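Local coordinates for 3-hydroxyisobutyryl-CoA hydrolase (PDB 4HDT), which probably hydrolyses 3-hydroxy-2-methylpropanoyl-CoA to 3-hydroxy-2-methylpropanoate and free CoA, as a crotonase-like member of the enoyl-CoA hydratase/isomerase family, at residues A42-L45 with A46-E49; I76-S79 with A80-D83; A85-R88 with R89-D93; N98-I101 with G102-P105; P161-L164 with G165-A168. All blocks are in the same frame, centred on the assembly; numbering follows the deposited sequence.

Contact 1 (A42-L45 with A46-E49). With ZN (zinc ion), chain B.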
loop_
_atom_site.group_PDB
_atom_site.type_symbol
_atom_site.label_atom_id
_atom_site.label_comp_id
_atom_site.label_asym_id
_atom_site.label_seq_id
_atom_site.Cartn_x
_atom_site.Cartn_y
_atom_site.Cartn_z
ATOM N N ALA A 42 15.240 -4.667 -5.731
ATOM C CA ALA A 42 14.950 -5.510 -6.892
ATOM C C ALA A 42 16.188 -6.289 -7.303
ATOM O O ALA A 42 16.108 -7.498 -7.634
ATOM C CB ALA A 42 14.452 -4.681 -8.056
ATOM N N GLU A 43 17.341 -5.619 -7.343
ATOM C CA GLU A 43 18.533 -6.277 -7.787
ATOM C C GLU A 43 18.956 -7.389 -6.810
ATOM O O GLU A 43 19.425 -8.437 -7.247
ATOM C CB GLU A 43 19.633 -5.221 -8.015
ATOM C CG GLU A 43 20.913 -5.752 -8.612
ATOM C CD GLU A 43 21.846 -6.399 -7.610
ATOM O OE1 GLU A 43 21.856 -6.038 -6.409
ATOM O OE2 GLU A 43 22.639 -7.248 -8.047
ATOM N N ARG A 44 18.859 -7.130 -5.513
ATOM C CA ARG A 44 19.167 -8.136 -4.500
ATOM C C ARG A 44 18.212 -9.318 -4.522
ATOM O O ARG A 44 18.658 -10.484 -4.446
ATOM C CB ARG A 44 19.257 -7.551 -3.087
ATOM C CG ARG A 44 20.515 -6.715 -2.879
ATOM C CD ARG A 44 21.795 -7.562 -2.950
ATOM N NE ARG A 44 22.389 -7.707 -4.274
ATOM C CZ ARG A 44 23.391 -8.547 -4.575
ATOM N NH1 ARG A 44 23.881 -8.592 -5.805
ATOM N NH2 ARG A 44 23.916 -9.370 -3.649
ATOM N N LEU A 45 16.911 -9.061 -4.684
ATOM C CA LEU A 45 15.998 -10.187 -4.845
ATOM C C LEU A 45 16.370 -11.032 -6.059
ATOM O O LEU A 45 16.323 -12.278 -6.016
ATOM C CB LEU A 45 14.557 -9.715 -5.006
ATOM C CG LEU A 45 13.948 -9.130 -3.754
ATOM C CD1 LEU A 45 12.517 -8.806 -4.109
ATOM C CD2 LEU A 45 13.976 -10.121 -2.603
ATOM N N ALA A 46 16.723 -10.375 -7.161
ATOM C CA ALA A 46 17.146 -11.137 -8.341
ATOM C C ALA A 46 18.425 -11.943 -8.097
ATOM O O ALA A 46 18.544 -13.126 -8.528
ATOM C CB ALA A 46 17.339 -10.192 -9.526
ATOM N N ALA A 47 19.416 -11.314 -7.473
ATOM C CA ALA A 47 20.683 -11.979 -7.211
ATOM C C ALA A 47 20.563 -13.149 -6.247
ATOM O O ALA A 47 21.229 -14.167 -6.418
ATOM C CB ALA A 47 21.701 -10.993 -6.685
ATOM N N TRP A 48 19.685 -13.024 -5.254
ATOM C CA TRP A 48 19.543 -14.049 -4.240
ATOM C C TRP A 48 18.638 -15.203 -4.662
ATOM O O TRP A 48 18.650 -16.274 -4.033
ATOM C CB TRP A 48 18.959 -13.449 -2.975
ATOM C CG TRP A 48 19.874 -12.525 -2.246
ATOM C CD1 TRP A 48 21.257 -12.532 -2.268
ATOM C CD2 TRP A 48 19.500 -11.486 -1.340
ATOM N NE1 TRP A 48 21.744 -11.541 -1.441
ATOM C CE2 TRP A 48 20.691 -10.908 -0.846
ATOM C CE3 TRP A 48 18.280 -11.000 -0.887
ATOM C CZ2 TRP A 48 20.675 -9.850 0.079
ATOM C CZ3 TRP A 48 18.271 -9.973 0.008
ATOM C CH2 TRP A 48 19.462 -9.413 0.490
ATOM N N GLU A 49 17.840 -14.978 -5.691
ATOM C CA GLU A 49 16.774 -15.943 -6.040
ATOM C C GLU A 49 17.300 -17.366 -6.276
ATOM O O GLU A 49 16.687 -18.355 -5.794
ATOM C CB GLU A 49 16.024 -15.459 -7.263
ATOM C CG GLU A 49 14.731 -16.232 -7.567
ATOM C CD GLU A 49 13.803 -15.479 -8.498
ATOM O OE1 GLU A 49 14.215 -14.435 -9.047
ATOM O OE2 GLU A 49 12.635 -15.914 -8.707
HETATM ZN ZN ZN B . 11.660 -14.578 -9.693
HETATM O O HOH W 1 24.149 -9.856 -0.893
#

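Contact 2 (I76-S79 with A80-D83). With ZN (zinc ion), chain E.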
loop_
_atom_site.group_PDB
_atom_site.type_symbol
_atom_site.label_atom_id
_atom_site.label_comp_id
_atom_site.label_asym_id
_atom_site.label_seq_id
_atom_site.Cartn_x
_atom_site.Cartn_y
_atom_site.Cartn_z
ATOM N N ILE A 76 7.731 12.713 -6.711
ATOM C CA ILE A 76 6.591 12.537 -7.615
ATOM C C ILE A 76 6.055 13.920 -7.969
ATOM O O ILE A 76 5.714 14.199 -9.115
ATOM C CB ILE A 76 5.479 11.660 -6.979
ATOM C CG1 ILE A 76 6.029 10.249 -6.709
ATOM C CG2 ILE A 76 4.248 11.640 -7.867
ATOM C CD1 ILE A 76 6.343 9.461 -7.961
ATOM N N TYR A 77 6.019 14.790 -6.973
ATOM C CA TYR A 77 5.531 16.153 -7.161
ATOM C C TYR A 77 6.397 16.883 -8.171
ATOM O O TYR A 77 5.888 17.434 -9.155
ATOM C CB TYR A 77 5.500 16.847 -5.798
ATOM C CG TYR A 77 5.156 18.336 -5.768
ATOM C CD1 TYR A 77 3.887 18.787 -6.122
ATOM C CD2 TYR A 77 6.070 19.256 -5.285
ATOM C CE1 TYR A 77 3.549 20.121 -6.052
ATOM C CE2 TYR A 77 5.765 20.599 -5.227
ATOM C CZ TYR A 77 4.502 21.028 -5.600
ATOM O OH TYR A 77 4.200 22.363 -5.532
ATOM N N HIS A 78 7.706 16.858 -7.979
ATOM C CA HIS A 78 8.579 17.528 -8.952
ATOM C C HIS A 78 8.447 16.950 -10.357
ATOM O O HIS A 78 8.505 17.691 -11.349
ATOM C CB HIS A 78 10.026 17.516 -8.469
ATOM C CG HIS A 78 10.239 18.337 -7.231
ATOM N ND1 HIS A 78 11.419 18.330 -6.528
ATOM C CD2 HIS A 78 9.404 19.162 -6.550
ATOM C CE1 HIS A 78 11.316 19.124 -5.480
ATOM N NE2 HIS A 78 10.097 19.631 -5.464
ATOM N N SER A 79 8.260 15.626 -10.457
ATOM C CA SER A 79 8.096 15.020 -11.774
ATOM C C SER A 79 6.780 15.391 -12.465
ATOM O O SER A 79 6.735 15.648 -13.663
ATOM C CB SER A 79 8.225 13.483 -11.665
ATOM O OG SER A 79 8.190 12.876 -12.935
ATOM N N ALA A 80 5.700 15.392 -11.695
ATOM C CA ALA A 80 4.378 15.747 -12.219
ATOM C C ALA A 80 4.341 17.174 -12.726
ATOM O O ALA A 80 3.652 17.457 -13.693
ATOM C CB ALA A 80 3.297 15.542 -11.162
ATOM N N LYS A 81 5.098 18.057 -12.090
ATOM C CA LYS A 81 5.200 19.458 -12.571
ATOM C C LYS A 81 6.045 19.571 -13.851
ATOM O O LYS A 81 5.848 20.500 -14.655
ATOM C CB LYS A 81 5.673 20.388 -11.434
ATOM C CG LYS A 81 4.665 20.498 -10.283
ATOM C CD LYS A 81 4.911 21.693 -9.363
ATOM C CE LYS A 81 6.147 21.526 -8.478
ATOM N NZ LYS A 81 6.510 22.787 -7.752
ATOM N N ALA A 82 6.951 18.612 -14.053
ATOM C CA ALA A 82 7.786 18.509 -15.249
ATOM C C ALA A 82 7.079 17.612 -16.265
ATOM O O ALA A 82 5.877 17.742 -16.430
ATOM C CB ALA A 82 9.155 17.953 -14.878
ATOM N N ASP A 83 7.772 16.659 -16.897
ATOM C CA ASP A 83 7.131 15.852 -17.921
ATOM C C ASP A 83 6.748 14.419 -17.453
ATOM O O ASP A 83 6.353 13.590 -18.276
ATOM C CB ASP A 83 7.970 15.865 -19.229
ATOM C CG ASP A 83 9.133 14.883 -19.226
ATOM O OD1 ASP A 83 9.420 14.247 -18.197
ATOM O OD2 ASP A 83 9.780 14.744 -20.301
HETATM ZN ZN ZN E . 13.241 17.379 -6.737
#

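Contact 3 (A85-R88 with R89-D93). With ZN (zinc ion), chain D.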
loop_
_atom_site.group_PDB
_atom_site.type_symbol
_atom_site.label_atom_id
_atom_site.label_comp_id
_atom_site.label_asym_id
_atom_site.label_seq_id
_atom_site.Cartn_x
_atom_site.Cartn_y
_atom_site.Cartn_z
ATOM N N ALA A 85 8.528 11.930 -16.383
ATOM C CA ALA A 85 9.434 10.818 -16.744
ATOM C C ALA A 85 9.947 9.995 -15.552
ATOM O O ALA A 85 9.927 8.759 -15.588
ATOM C CB ALA A 85 10.598 11.337 -17.569
ATOM N N GLU A 86 10.401 10.662 -14.498
ATOM C CA GLU A 86 10.886 9.955 -13.306
ATOM C C GLU A 86 9.780 9.235 -12.575
ATOM O O GLU A 86 9.983 8.130 -12.103
ATOM C CB GLU A 86 11.616 10.890 -12.338
ATOM C CG GLU A 86 11.869 10.337 -10.929
ATOM C CD GLU A 86 12.902 9.214 -10.839
ATOM O OE1 GLU A 86 13.595 8.859 -11.799
ATOM O OE2 GLU A 86 12.972 8.613 -9.732
ATOM N N ALA A 87 8.615 9.872 -12.463
ATOM C CA ALA A 87 7.498 9.187 -11.839
ATOM C C ALA A 87 7.158 7.892 -12.592
ATOM O O ALA A 87 6.991 6.840 -11.969
ATOM C CB ALA A 87 6.267 10.068 -11.737
ATOM N N ARG A 88 7.028 7.964 -13.903
ATOM C CA ARG A 88 6.720 6.754 -14.654
ATOM C C ARG A 88 7.802 5.679 -14.538
ATOM O O ARG A 88 7.511 4.478 -14.384
ATOM C CB ARG A 88 6.428 7.073 -16.107
ATOM C CG ARG A 88 5.141 7.858 -16.267
ATOM C CD ARG A 88 4.755 7.918 -17.727
ATOM N NE ARG A 88 5.680 8.770 -18.436
ATOM C CZ ARG A 88 5.545 10.086 -18.566
ATOM N NH1 ARG A 88 4.479 10.710 -18.081
ATOM N NH2 ARG A 88 6.472 10.757 -19.222
ATOM N N ARG A 89 9.061 6.080 -14.578
ATOM C CA ARG A 89 10.097 5.092 -14.476
ATOM C C ARG A 89 10.114 4.482 -13.078
ATOM O O ARG A 89 10.330 3.283 -12.919
ATOM C CB ARG A 89 11.449 5.683 -14.787
ATOM C CG ARG A 89 12.536 4.610 -14.872
ATOM C CD ARG A 89 12.299 3.591 -16.006
ATOM N NE ARG A 89 12.852 2.289 -15.654
ATOM C CZ ARG A 89 12.956 1.238 -16.474
ATOM N NH1 ARG A 89 12.573 1.324 -17.753
ATOM N NH2 ARG A 89 13.477 0.090 -16.015
ATOM N N PHE A 90 9.926 5.325 -12.071
ATOM C CA PHE A 90 9.864 4.859 -10.678
ATOM C C PHE A 90 8.753 3.806 -10.547
ATOM O O PHE A 90 8.982 2.723 -10.015
ATOM C CB PHE A 90 9.644 6.039 -9.697
ATOM C CG PHE A 90 9.342 5.603 -8.286
ATOM C CD1 PHE A 90 10.333 5.095 -7.473
ATOM C CD2 PHE A 90 8.054 5.656 -7.814
ATOM C CE1 PHE A 90 10.078 4.696 -6.170
ATOM C CE2 PHE A 90 7.760 5.241 -6.529
ATOM C CZ PHE A 90 8.784 4.728 -5.700
ATOM N N TRP A 91 7.571 4.153 -11.012
ATOM C CA TRP A 91 6.420 3.237 -10.880
ATOM C C TRP A 91 6.666 1.966 -11.686
ATOM O O TRP A 91 6.283 0.877 -11.249
ATOM C CB TRP A 91 5.150 3.920 -11.330
ATOM C CG TRP A 91 4.640 4.961 -10.418
ATOM C CD1 TRP A 91 4.715 4.954 -9.074
ATOM C CD2 TRP A 91 3.948 6.149 -10.774
ATOM N NE1 TRP A 91 4.121 6.068 -8.549
ATOM C CE2 TRP A 91 3.632 6.826 -9.581
ATOM C CE3 TRP A 91 3.559 6.711 -11.982
ATOM C CZ2 TRP A 91 2.919 8.061 -9.572
ATOM C CZ3 TRP A 91 2.843 7.923 -11.981
ATOM C CH2 TRP A 91 2.551 8.588 -10.792
ATOM N N PHE A 92 7.247 2.090 -12.867
ATOM C CA PHE A 92 7.568 0.913 -13.676
ATOM C C PHE A 92 8.437 -0.075 -12.876
ATOM O O PHE A 92 8.119 -1.255 -12.763
ATOM C CB PHE A 92 8.256 1.371 -14.978
ATOM C CG PHE A 92 8.332 0.338 -16.053
ATOM C CD1 PHE A 92 9.404 -0.509 -16.146
ATOM C CD2 PHE A 92 7.348 0.262 -17.012
ATOM C CE1 PHE A 92 9.483 -1.465 -17.160
ATOM C CE2 PHE A 92 7.402 -0.681 -18.017
ATOM C CZ PHE A 92 8.466 -1.551 -18.086
ATOM N N ASP A 93 9.529 0.397 -12.300
ATOM C CA ASP A 93 10.431 -0.421 -11.512
ATOM C C ASP A 93 9.792 -0.871 -10.184
ATOM O O ASP A 93 9.971 -2.006 -9.748
ATOM C CB ASP A 93 11.740 0.334 -11.244
ATOM C CG ASP A 93 12.610 0.466 -12.484
ATOM O OD1 ASP A 93 12.520 -0.383 -13.439
ATOM O OD2 ASP A 93 13.442 1.420 -12.536
HETATM ZN ZN ZN D . 14.938 7.491 -11.455
#

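Contact 4 (N98-I101 with G102-P105). With ZN (zinc ion), chain B.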
loop_
_atom_site.group_PDB
_atom_site.type_symbol
_atom_site.label_atom_id
_atom_site.label_comp_id
_atom_site.label_asym_id
_atom_site.label_seq_id
_atom_site.Cartn_x
_atom_site.Cartn_y
_atom_site.Cartn_z
ATOM N N ASN A 98 7.094 -5.024 -6.799
ATOM C CA ASN A 98 5.885 -5.508 -6.047
ATOM C C ASN A 98 5.457 -6.899 -6.532
ATOM O O ASN A 98 5.215 -7.821 -5.737
ATOM C CB ASN A 98 4.697 -4.515 -6.164
ATOM C CG ASN A 98 5.011 -3.092 -5.712
ATOM O OD1 ASN A 98 4.554 -2.121 -6.358
ATOM N ND2 ASN A 98 5.722 -2.940 -4.608
ATOM N N ALA A 99 5.380 -7.058 -7.846
ATOM C CA ALA A 99 5.031 -8.342 -8.471
ATOM C C ALA A 99 6.026 -9.423 -8.169
ATOM O O ALA A 99 5.663 -10.573 -7.864
ATOM C CB ALA A 99 4.847 -8.156 -9.952
ATOM N N HIS A 100 7.307 -9.081 -8.236
ATOM C CA HIS A 100 8.319 -10.062 -7.903
ATOM C C HIS A 100 8.276 -10.561 -6.473
ATOM O O HIS A 100 8.364 -11.740 -6.228
ATOM C CB HIS A 100 9.721 -9.581 -8.208
ATOM C CG HIS A 100 10.656 -10.731 -8.450
ATOM N ND1 HIS A 100 12.025 -10.589 -8.462
ATOM C CD2 HIS A 100 10.411 -12.043 -8.698
ATOM C CE1 HIS A 100 12.580 -11.762 -8.724
ATOM N NE2 HIS A 100 11.618 -12.656 -8.876
ATOM N N ILE A 101 8.054 -9.676 -5.532
ATOM C CA ILE A 101 7.834 -10.097 -4.132
ATOM C C ILE A 101 6.646 -11.028 -4.045
ATOM O O ILE A 101 6.709 -12.072 -3.369
ATOM C CB ILE A 101 7.628 -8.868 -3.216
ATOM C CG1 ILE A 101 8.885 -7.958 -3.220
ATOM C CG2 ILE A 101 7.304 -9.321 -1.796
ATOM C CD1 ILE A 101 8.591 -6.523 -2.760
ATOM N N GLY A 102 5.571 -10.672 -4.737
ATOM C CA GLY A 102 4.375 -11.507 -4.796
ATOM C C GLY A 102 4.582 -12.931 -5.306
ATOM O O GLY A 102 3.922 -13.875 -4.774
ATOM N N ARG A 103 5.426 -13.112 -6.337
ATOM C CA ARG A 103 5.796 -14.414 -6.905
ATOM C C ARG A 103 6.923 -15.131 -6.205
ATOM O O ARG A 103 7.253 -16.265 -6.550
ATOM C CB ARG A 103 6.362 -14.180 -8.334
ATOM C CG ARG A 103 5.323 -13.748 -9.291
ATOM C CD ARG A 103 5.843 -13.847 -10.724
ATOM N NE ARG A 103 7.164 -13.266 -10.984
ATOM C CZ ARG A 103 7.397 -11.971 -11.272
ATOM N NH1 ARG A 103 6.421 -11.078 -11.356
ATOM N NH2 ARG A 103 8.617 -11.571 -11.496
ATOM N N TYR A 104 7.650 -14.414 -5.353
ATOM C CA TYR A 104 8.996 -14.868 -4.971
ATOM C C TYR A 104 8.999 -16.329 -4.437
ATOM O O TYR A 104 8.173 -16.701 -3.601
ATOM C CB TYR A 104 9.608 -13.957 -3.931
ATOM C CG TYR A 104 11.147 -13.882 -3.952
ATOM C CD1 TYR A 104 11.834 -13.451 -5.079
ATOM C CD2 TYR A 104 11.897 -14.299 -2.854
ATOM C CE1 TYR A 104 13.207 -13.402 -5.115
ATOM C CE2 TYR A 104 13.269 -14.234 -2.854
ATOM C CZ TYR A 104 13.937 -13.776 -3.990
ATOM O OH TYR A 104 15.315 -13.723 -4.021
ATOM N N PRO A 105 9.905 -17.154 -4.946
ATOM C CA PRO A 105 9.862 -18.569 -4.574
ATOM C C PRO A 105 10.326 -18.871 -3.146
ATOM O O PRO A 105 9.802 -19.835 -2.520
ATOM C CB PRO A 105 10.726 -19.237 -5.656
ATOM C CG PRO A 105 11.679 -18.178 -6.085
ATOM C CD PRO A 105 10.896 -16.897 -6.003
HETATM ZN ZN ZN B . 11.660 -14.578 -9.693
#

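Contact 5 (P161-L164 with G165-A168)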
loop_
_atom_site.group_PDB
_atom_site.type_symbol
_atom_site.label_atom_id
_atom_site.label_comp_id
_atom_site.label_asym_id
_atom_site.label_seq_id
_atom_site.Cartn_x
_atom_site.Cartn_y
_atom_site.Cartn_z
ATOM N N PRO A 161 -12.304 -8.872 3.264
ATOM C CA PRO A 161 -13.675 -9.314 3.498
ATOM C C PRO A 161 -14.706 -8.227 3.251
ATOM O O PRO A 161 -14.468 -7.048 3.582
ATOM C CB PRO A 161 -13.655 -9.739 4.975
ATOM C CG PRO A 161 -12.231 -9.960 5.351
ATOM C CD PRO A 161 -11.483 -8.974 4.488
ATOM N N GLY A 162 -15.867 -8.618 2.715
ATOM C CA GLY A 162 -16.966 -7.664 2.640
ATOM C C GLY A 162 -16.589 -6.456 1.813
ATOM O O GLY A 162 -15.971 -6.584 0.760
ATOM N N LYS A 163 -16.940 -5.270 2.320
ATOM C CA LYS A 163 -16.541 -3.998 1.721
ATOM C C LYS A 163 -15.461 -3.313 2.549
ATOM O O LYS A 163 -15.259 -2.117 2.399
ATOM C CB LYS A 163 -17.750 -3.070 1.578
ATOM C CG LYS A 163 -18.895 -3.659 0.769
ATOM C CD LYS A 163 -18.459 -4.019 -0.634
ATOM C CE LYS A 163 -19.581 -4.649 -1.433
ATOM N NZ LYS A 163 -19.022 -5.246 -2.661
ATOM N N LEU A 164 -14.792 -4.046 3.436
ATOM C CA LEU A 164 -13.731 -3.442 4.236
ATOM C C LEU A 164 -12.655 -2.758 3.384
ATOM O O LEU A 164 -12.117 -1.705 3.762
ATOM C CB LEU A 164 -13.084 -4.480 5.147
ATOM C CG LEU A 164 -13.913 -5.081 6.310
ATOM C CD1 LEU A 164 -13.039 -5.977 7.153
ATOM C CD2 LEU A 164 -14.625 -4.081 7.161
ATOM N N GLY A 165 -12.347 -3.363 2.243
ATOM C CA GLY A 165 -11.366 -2.763 1.323
ATOM C C GLY A 165 -11.794 -1.409 0.775
ATOM O O GLY A 165 -10.967 -0.456 0.658
ATOM N N LEU A 166 -13.069 -1.264 0.408
ATOM C CA LEU A 166 -13.554 0.048 -0.069
ATOM C C LEU A 166 -13.494 1.084 1.020
ATOM O O LEU A 166 -13.157 2.254 0.792
ATOM C CB LEU A 166 -15.011 -0.024 -0.589
ATOM C CG LEU A 166 -15.204 -0.807 -1.820
ATOM C CD1 LEU A 166 -16.683 -0.754 -2.234
ATOM C CD2 LEU A 166 -14.359 -0.268 -2.932
ATOM N N HIS A 167 -13.879 0.687 2.230
ATOM C CA HIS A 167 -13.767 1.591 3.356
ATOM C C HIS A 167 -12.326 2.105 3.522
ATOM O O HIS A 167 -12.115 3.307 3.650
ATOM C CB HIS A 167 -14.312 0.906 4.613
ATOM C CG HIS A 167 -14.066 1.660 5.870
ATOM N ND1 HIS A 167 -14.817 2.757 6.246
ATOM C CD2 HIS A 167 -13.124 1.504 6.832
ATOM C CE1 HIS A 167 -14.376 3.217 7.394
ATOM N NE2 HIS A 167 -13.333 2.495 7.761
ATOM N N ALA A 168 -11.378 1.189 3.595
ATOM C CA ALA A 168 -9.991 1.597 3.732
ATOM C C ALA A 168 -9.557 2.516 2.573
ATOM O O ALA A 168 -8.873 3.513 2.803
ATOM C CB ALA A 168 -9.104 0.379 3.843
HETATM O O HOH W 2 -13.449 -5.412 0.573
#

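Contact 1 (A42-L45 with A46-E49)
A single water molecule ties Arg44 to Trp48, one helical turn further on, by accepting a hydrogen from each: its oxygen lies 2.8 Å from Arg44 NH2 and 3.0 Å from Trp48 NE1. It sits in plane at the edge of both the guanidinium and the indole, although these two planes are turned 74° against each other. The same residues also meet through carbon. Arg44 CB lies over the face of the Trp48 six-membered ring, 3.9 Å from its centroid, in a CH-pi contact, and CD of the arginine reaches the same ring at CZ2. Bends at chi2 and chi3 then bring the charged head across Ala47, whose CB covers one guanidinium face at 3.4 Å from Arg44 NH1. Glu43 fixes the rotation of that head. Its carboxylate takes the arginine side-on, Arg44 NE to Glu43 OE1 at 2.8 Å and Arg44 NH1 to Glu43 OE2 at 2.9 Å, both bonds fairly straight. Routine helical bonds run beneath, among them Trp48 N to Arg44 O. Trp48 itself is buried against Val13 and Val15 of strand 11-16. At the far end of the segment, the extended chain of Glu49 delivers OE2 to a zinc ion at 1.9 Å; His100 and Glu351 complete the protein ligands. Arg44 thus meets Trp48 through CH-pi and water while its charge is paired with the adjacent Glu43, all on helix 35-49, the helix of the beta-alpha-beta crossover between strands 19-24 and 56-61 in a crotonase-like fold.

Contact 2 (I76-S79 with A80-D83)
Tyr77 and Lys81 make the closest meeting of side chains here, with the lysine chain laid over one face of the phenol ring. Lys81 CE stands 3.6 Å from the Tyr77 ring centroid, a CH-pi contact displaced toward the rim on the CZ and CE2 side. From there Lys81 NZ goes on to Tyr77 OH at 3.2 Å, a weak hydrogen bond. The lysine gets into this position by a bend at chi3 (-72°), while a chi1 of 174° sets the tyrosine ring beside its own carbonyl carbon, where Lys81 can pass over it. Behind them, the main chain sets the spacing of one turn: Lys81 N donates to Tyr77 O at 3.1 Å, and Ala80 N to Ile76 O at 2.8 Å. The pattern then frays. Ala82 N divides itself between His78 O at 3.3 Å and Ser79 O at 3.0 Å, and both bonds are weak, as often happens where a helix gives way to a turn. His78, on the exposed side, binds a zinc ion through ND1 at 2.1 Å. Further out, Tyr77 also packs on Val306, Ile309, Arg310 and Leu313 of helix 303-313. Ser79 OG is hydrogen-bonded to Ala87 N, and Asp83 OD1 to Ala85 N, two residues ahead, an Asx turn that leads into the following helix. The arrangement is that of a surface helix terminus, the last turn of helix 73-81, joined by a short turn to the start of helix 85-103.

Contact 3 (A85-R88 with R89-D93)
At the beginning of helix 85-103, whose first turn supplies a zinc ligand, Glu86, the residues Ala87 and Trp91 pair across one turn. Ala87 CB lies over the Trp91 six-membered ring, 4.2 Å from its centroid, a CH-pi contact. Ala87 O also faces the indole, toward its rim, while accepting Trp91 N at 2.9 Å. Glu86 departs in another direction: bent at chi2 (70°), it gives OE1 to the zinc ion at 1.9 Å, with Glu86 OE2 4.2 Å from Phe90 CB. His35 is the other protein ligand of this metal, and its NE2 is hydrogen-bonded to Asp93 OD2, so Asp93 acts as a second-shell residue that helps to orient the histidine. Arg89 holds the same carboxylate, through NE to Asp93 OD2 at 3.3 Å and, at a poorer angle and hence weakly, NH2 to Asp93 OD1 at 2.8 Å. One face of that guanidinium is covered by Phe92 CD1. Outside, Trp91 meets the rings of Tyr95 and Phe147 and packs on Tyr293 and Ser296 of helix 285-299, while Phe90 rests on Val38 of helix 35-49 and Ala87 on Ile76 of helix 73-81.

Contact 4 (N98-I101 with G102-P105)
His100 and Arg103 dominate the final turn of helix 85-103, a turn that carries one ligand of a zinc site and ends as the chain leaves the helix at Tyr104. A chi1 of -155° swings the imidazole toward the residues that follow, and His100 NE2 binds the zinc ion shared with Glu49 at 2.1 Å. Arg103 doubles back past it. A bend at chi3 brings the guanidinium over the backbone of Ala99 and His100, with Arg103 NH2 3.4 Å from His100 CD2 and Arg103 NH1 3.6 Å from Ala99 CB. The guanidinium and imidazole planes stand only 24° apart, but the two side chains run across one another. Salt bridges outside the turn keep the head there: NH2 goes to Glu351, itself a zinc ligand, and NH1 to Glu286, which makes Arg103 a second-shell residue of the metal site and would probably temper the negative charge of Glu351. Tyr104 closes in on a face of the His100 ring in a T-shaped pair, its edge toward the imidazole, planes at 81° and centroids 5.3 Å apart; Tyr104 CD1 comes 3.9 Å from His100 NE2. The Tyr104 hydroxyl is hydrogen-bonded to Leu45 O, linking the helix end to helix 35-49. Gly102 adds backbone alone, its N donating to Asn98 O at 3.0 Å. Beyond it the pattern tightens: Tyr104 N bonds to Ile101 O, three residues back, at 3.2 Å, approaching from above the carbonyl plane rather than along a lone pair.

Contact 5 (P161-L164 with G165-A168)
Lys163 O receives His167 N at 3.1 Å in an almost straight bond that begins helix 164-171, directly after a type II' beta turn from Pro161 to Leu164. The turn is closed by Leu164 N to Pro161 O at 3.0 Å and has Gly162 at position i+1 with positive phi (60°), a region that favours glycine. Ala168 N to Leu164 O, again 3.0 Å and nearly straight, continues the helix. Lys163 occupies the N-cap position, and its own N is hydrogen-bonded to Asp231. A water enters the first turn as well: it accepts Gly165 N at 2.9 Å and lies 2.8 Å from Gly162 O, bridging the turn to the helix. Among the side chains, Lys163 and Leu166 lie alongside each other and point the same way, Lys163 CD touching Leu166 CD1 at 4.0 Å. The lysine reaches this place by a bend at chi2 (-59°) and offers its methylene portion to the leucine. Leu166 goes on to pack against Leu273 and Val276 of helix 266-279, and Leu164 against Val182 and Met183. His167 sets CB 3.5 Å from Leu164 O and, with its ring on the side of its own carbonyl carbon (chi1 171°), carries that ring to Tyr234, where ND1 is hydrogen-bonded to the phenol OH and the two rings stand about perpendicular. The chemistry implies a helix start joined, within the contact, by main-chain bonds and a bridging water, while Asp231 takes the N-cap N-H and Lys163 offers Leu166 its methylenes.

All five are local contacts, on or at the end of a helix, but their surroundings differ. Contact 2 is mostly surface, whereas contacts 1, 3, 4 and 5 each have a buried side. Contacts 3 and 4 share helix 85-103, at its start and its end. Contact 4 touches contact 1 through the zinc ion they both bind and through the Tyr104 hydroxyl on Leu45 O; contact 3 touches contact 2 through hydrogen bonds from Ser79 and Asp83 to the first turn of helix 85-103. Metal chemistry thus marks the first four, through one glutamate or histidine each. Contact 5 has no metal; across it, main-chain bonds, a water and aliphatic contact take the place of the ring contacts of contacts 1 to 4.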